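Local coordinates for protein type II secretion chaperone CpaB (Acinetobacter nosocomialis M2, PDB 6O38) that acts as a chaperone that binds the secreted metalloprotease CpaA and probably assists its export through the type II secretion system, at residues V44-V48 with M68-D73. Residues are numbered along the deposited sequence; the frame is centred on the assembly and turned at random.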
ATOM      1  N   VAL G  44      -8.018  -6.644 -15.589  1.00 73.18           N
ATOM      2  CA  VAL G  44      -9.315  -6.488 -14.937  1.00 73.23           C
ATOM      3  C   VAL G  44     -10.114  -5.346 -15.551  1.00 72.97           C
ATOM      4  O   VAL G  44     -11.265  -5.526 -15.955  1.00 74.68           O
ATOM      5  CB  VAL G  44      -9.121  -6.289 -13.420  1.00 70.93           C
ATOM      6  CG1 VAL G  44     -10.459  -6.317 -12.712  1.00 70.90           C
ATOM      7  CG2 VAL G  44      -8.200  -7.356 -12.862  1.00 70.79           C
ATOM      8  N   PHE G  45      -9.524  -4.154 -15.626  1.00 71.50           N
ATOM      9  CA  PHE G  45     -10.173  -2.993 -16.219  1.00 73.81           C
ATOM     10  C   PHE G  45      -9.224  -2.330 -17.208  1.00 75.85           C
ATOM     11  O   PHE G  45      -8.019  -2.596 -17.225  1.00 76.40           O
ATOM     12  CB  PHE G  45     -10.622  -1.990 -15.146  1.00 72.95           C
ATOM     13  CG  PHE G  45      -9.548  -1.631 -14.157  1.00 71.82           C
ATOM     14  CD1 PHE G  45      -8.605  -0.660 -14.455  1.00 74.66           C
ATOM     15  CD2 PHE G  45      -9.490  -2.257 -12.923  1.00 68.95           C
ATOM     16  CE1 PHE G  45      -7.619  -0.328 -13.546  1.00 75.59           C
ATOM     17  CE2 PHE G  45      -8.506  -1.928 -12.008  1.00 68.99           C
ATOM     18  CZ  PHE G  45      -7.570  -0.962 -12.321  1.00 72.65           C
ATOM     19  N   ASN G  46      -9.780  -1.445 -18.034  1.00 71.37           N
ATOM     20  CA  ASN G  46      -9.038  -0.788 -19.101  1.00 74.85           C
ATOM     21  C   ASN G  46      -9.262   0.715 -19.046  1.00 77.24           C
ATOM     22  O   ASN G  46     -10.380   1.174 -18.799  1.00 77.03           O
ATOM     23  CB  ASN G  46      -9.457  -1.320 -20.476  1.00 76.78           C
ATOM     24  CG  ASN G  46      -9.059  -2.764 -20.688  1.00 75.36           C
ATOM     25  OD1 ASN G  46      -7.915  -3.145 -20.448  1.00 74.33           O
ATOM     26  ND2 ASN G  46     -10.006  -3.580 -21.138  1.00 76.26           N
ATOM     27  N   GLU G  47      -8.195   1.476 -19.285  1.00 71.89           N
ATOM     28  CA  GLU G  47      -8.307   2.924 -19.363  1.00 74.47           C
ATOM     29  C   GLU G  47      -9.199   3.334 -20.530  1.00 77.59           C
ATOM     30  O   GLU G  47      -9.354   2.612 -21.518  1.00 78.94           O
ATOM     31  CB  GLU G  47      -6.932   3.571 -19.529  1.00 77.00           C
ATOM     32  CG  GLU G  47      -6.198   3.860 -18.238  1.00 75.72           C
ATOM     33  CD  GLU G  47      -5.367   5.127 -18.326  1.00 78.79           C
ATOM     34  OE1 GLU G  47      -5.891   6.148 -18.821  1.00 80.83           O
ATOM     35  OE2 GLU G  47      -4.192   5.105 -17.902  1.00 79.42           O
ATOM     36  N   VAL G  48      -9.784   4.522 -20.408  1.00 79.84           N
ATOM     37  CA  VAL G  48     -10.593   5.099 -21.473  1.00 84.39           C
ATOM     38  C   VAL G  48     -10.761   6.596 -21.245  1.00 87.10           C
ATOM     39  O   VAL G  48     -10.564   7.402 -22.155  1.00 91.49           O
ATOM     40  CB  VAL G  48     -11.965   4.410 -21.578  1.00 84.32           C
ATOM     41  CG1 VAL G  48     -12.809   4.716 -20.351  1.00 82.24           C
ATOM     42  CG2 VAL G  48     -12.677   4.840 -22.852  1.00 89.51           C
HETATM   43  N   MSE G  68      -9.140   8.585 -12.899  1.00 73.92           N
HETATM   44  CA  MSE G  68      -8.888   7.909 -14.164  1.00 74.59           C
HETATM   45  C   MSE G  68     -10.070   7.026 -14.556  1.00 73.39           C
HETATM   46  O   MSE G  68     -10.334   6.008 -13.915  1.00 70.60           O
HETATM   47  CB  MSE G  68      -7.609   7.078 -14.060  1.00 73.52           C
HETATM   48  CG  MSE G  68      -7.162   6.416 -15.346  1.00 74.79           C
HETATM   49 SE   MSE G  68      -5.601   5.303 -15.010  0.47 74.10          SE
HETATM   50  CE  MSE G  68      -6.385   4.119 -13.681  1.00 69.24           C
ATOM     51  N   VAL G  69     -10.782   7.425 -15.611  1.00 74.41           N
ATOM     52  CA  VAL G  69     -11.968   6.692 -16.036  1.00 74.53           C
ATOM     53  C   VAL G  69     -11.557   5.359 -16.646  1.00 73.13           C
ATOM     54  O   VAL G  69     -10.584   5.275 -17.409  1.00 74.22           O
ATOM     55  CB  VAL G  69     -12.786   7.530 -17.033  1.00 79.23           C
ATOM     56  CG1 VAL G  69     -14.212   7.004 -17.125  1.00 79.51           C
ATOM     57  CG2 VAL G  69     -12.770   8.998 -16.633  1.00 81.47           C
ATOM     58  N   ILE G  70     -12.302   4.303 -16.313  1.00 73.36           N
ATOM     59  CA  ILE G  70     -11.998   2.955 -16.776  1.00 72.86           C
ATOM     60  C   ILE G  70     -13.286   2.236 -17.153  1.00 75.04           C
ATOM     61  O   ILE G  70     -14.374   2.557 -16.669  1.00 76.95           O
ATOM     62  CB  ILE G  70     -11.228   2.130 -15.718  1.00 70.77           C
ATOM     63  CG1 ILE G  70     -11.951   2.172 -14.369  1.00 70.57           C
ATOM     64  CG2 ILE G  70      -9.789   2.615 -15.597  1.00 69.08           C
ATOM     65  CD1 ILE G  70     -12.776   0.939 -14.062  1.00 70.94           C
ATOM     66  N   LYS G  71     -13.143   1.247 -18.031  1.00 75.12           N
ATOM     67  CA  LYS G  71     -14.224   0.336 -18.378  1.00 76.85           C
ATOM     68  C   LYS G  71     -13.979  -1.005 -17.699  1.00 75.61           C
ATOM     69  O   LYS G  71     -12.833  -1.443 -17.564  1.00 73.77           O
ATOM     70  CB  LYS G  71     -14.329   0.155 -19.894  1.00 77.54           C
ATOM     71  CG  LYS G  71     -15.509  -0.698 -20.333  1.00 79.55           C
ATOM     72  CD  LYS G  71     -15.798  -0.542 -21.817  1.00 82.87           C
ATOM     73  CE  LYS G  71     -17.046  -1.314 -22.212  1.00 86.39           C
ATOM     74  NZ  LYS G  71     -17.450  -1.044 -23.619  1.00 90.77           N
ATOM     75  N   TYR G  72     -15.060  -1.653 -17.269  1.00 77.14           N
ATOM     76  CA  TYR G  72     -14.955  -2.844 -16.442  1.00 76.06           C
ATOM     77  C   TYR G  72     -16.015  -3.859 -16.840  1.00 78.03           C
ATOM     78  O   TYR G  72     -17.163  -3.498 -17.115  1.00 80.34           O
ATOM     79  CB  TYR G  72     -15.095  -2.483 -14.959  1.00 75.08           C
ATOM     80  CG  TYR G  72     -15.240  -3.665 -14.032  1.00 74.51           C
ATOM     81  CD1 TYR G  72     -14.213  -4.586 -13.881  1.00 72.73           C
ATOM     82  CD2 TYR G  72     -16.399  -3.848 -13.290  1.00 76.11           C
ATOM     83  CE1 TYR G  72     -14.343  -5.665 -13.028  1.00 72.47           C
ATOM     84  CE2 TYR G  72     -16.536  -4.917 -12.433  1.00 75.84           C
ATOM     85  CZ  TYR G  72     -15.507  -5.822 -12.305  1.00 73.98           C
ATOM     86  OH  TYR G  72     -15.646  -6.888 -11.450  1.00 73.99           O
ATOM     87  N   ASP G  73     -15.619  -5.126 -16.870  1.00 79.49           N
ATOM     88  CA  ASP G  73     -16.530  -6.235 -17.152  1.00 81.24           C
ATOM     89  C   ASP G  73     -16.625  -7.109 -15.911  1.00 80.52           C
ATOM     90  O   ASP G  73     -15.642  -7.786 -15.558  1.00 78.80           O
ATOM     91  CB  ASP G  73     -16.044  -7.048 -18.351  1.00 81.61           C
ATOM     92  CG  ASP G  73     -17.126  -7.944 -18.935  1.00 84.43           C
ATOM     93  OD1 ASP G  73     -17.952  -8.476 -18.165  1.00 85.40           O
ATOM     94  OD2 ASP G  73     -17.150  -8.112 -20.173  1.00 87.22           O
TER
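V44 lies beside Y72, the two side chains pointing the same way. Its CG1 is 4.0 Å from CE1 of the Y72 ring, and its backbone O sits near the plane of that ring, at the edge. The far end of Y72 is fixed elsewhere, its OH hydrogen-bonded to Q132. F45, like I70 and Y72, turns to the buried side of the sheet. CG lies between the backbone N and the carbonyl carbon (chi1 50°), and the ring runs obliquely across I70, with CD1 3.7 Å from I70 CG2. I70 CD1 meets the root of the ring at F45 CB. M141, F88 and M90 also pack on F45. N46 pairs with K71 through two backbone hydrogen bonds. N46 N to K71 O is 3.1 Å, and K71 N to N46 O is 2.9 Å. Both residues are solvent-exposed, as are V48 and V69. E47 crosses M68 at about a right angle, its carboxylate and CG packing against the selenium and CG of the selenomethionine. On the partner chain, N35 of CpaA packs on E47. V48 N gives a more bent bond to V69 O, 3.2 Å long, and the valines touch through CG1 atoms. Strand 68-72 lies between strands 45-47 and 158-163 of the antiparallel sheet. The V44-K87 backbone bond and packing on strand 85-90 bring the sheet's two outermost strands together, consistent with a closed barrel.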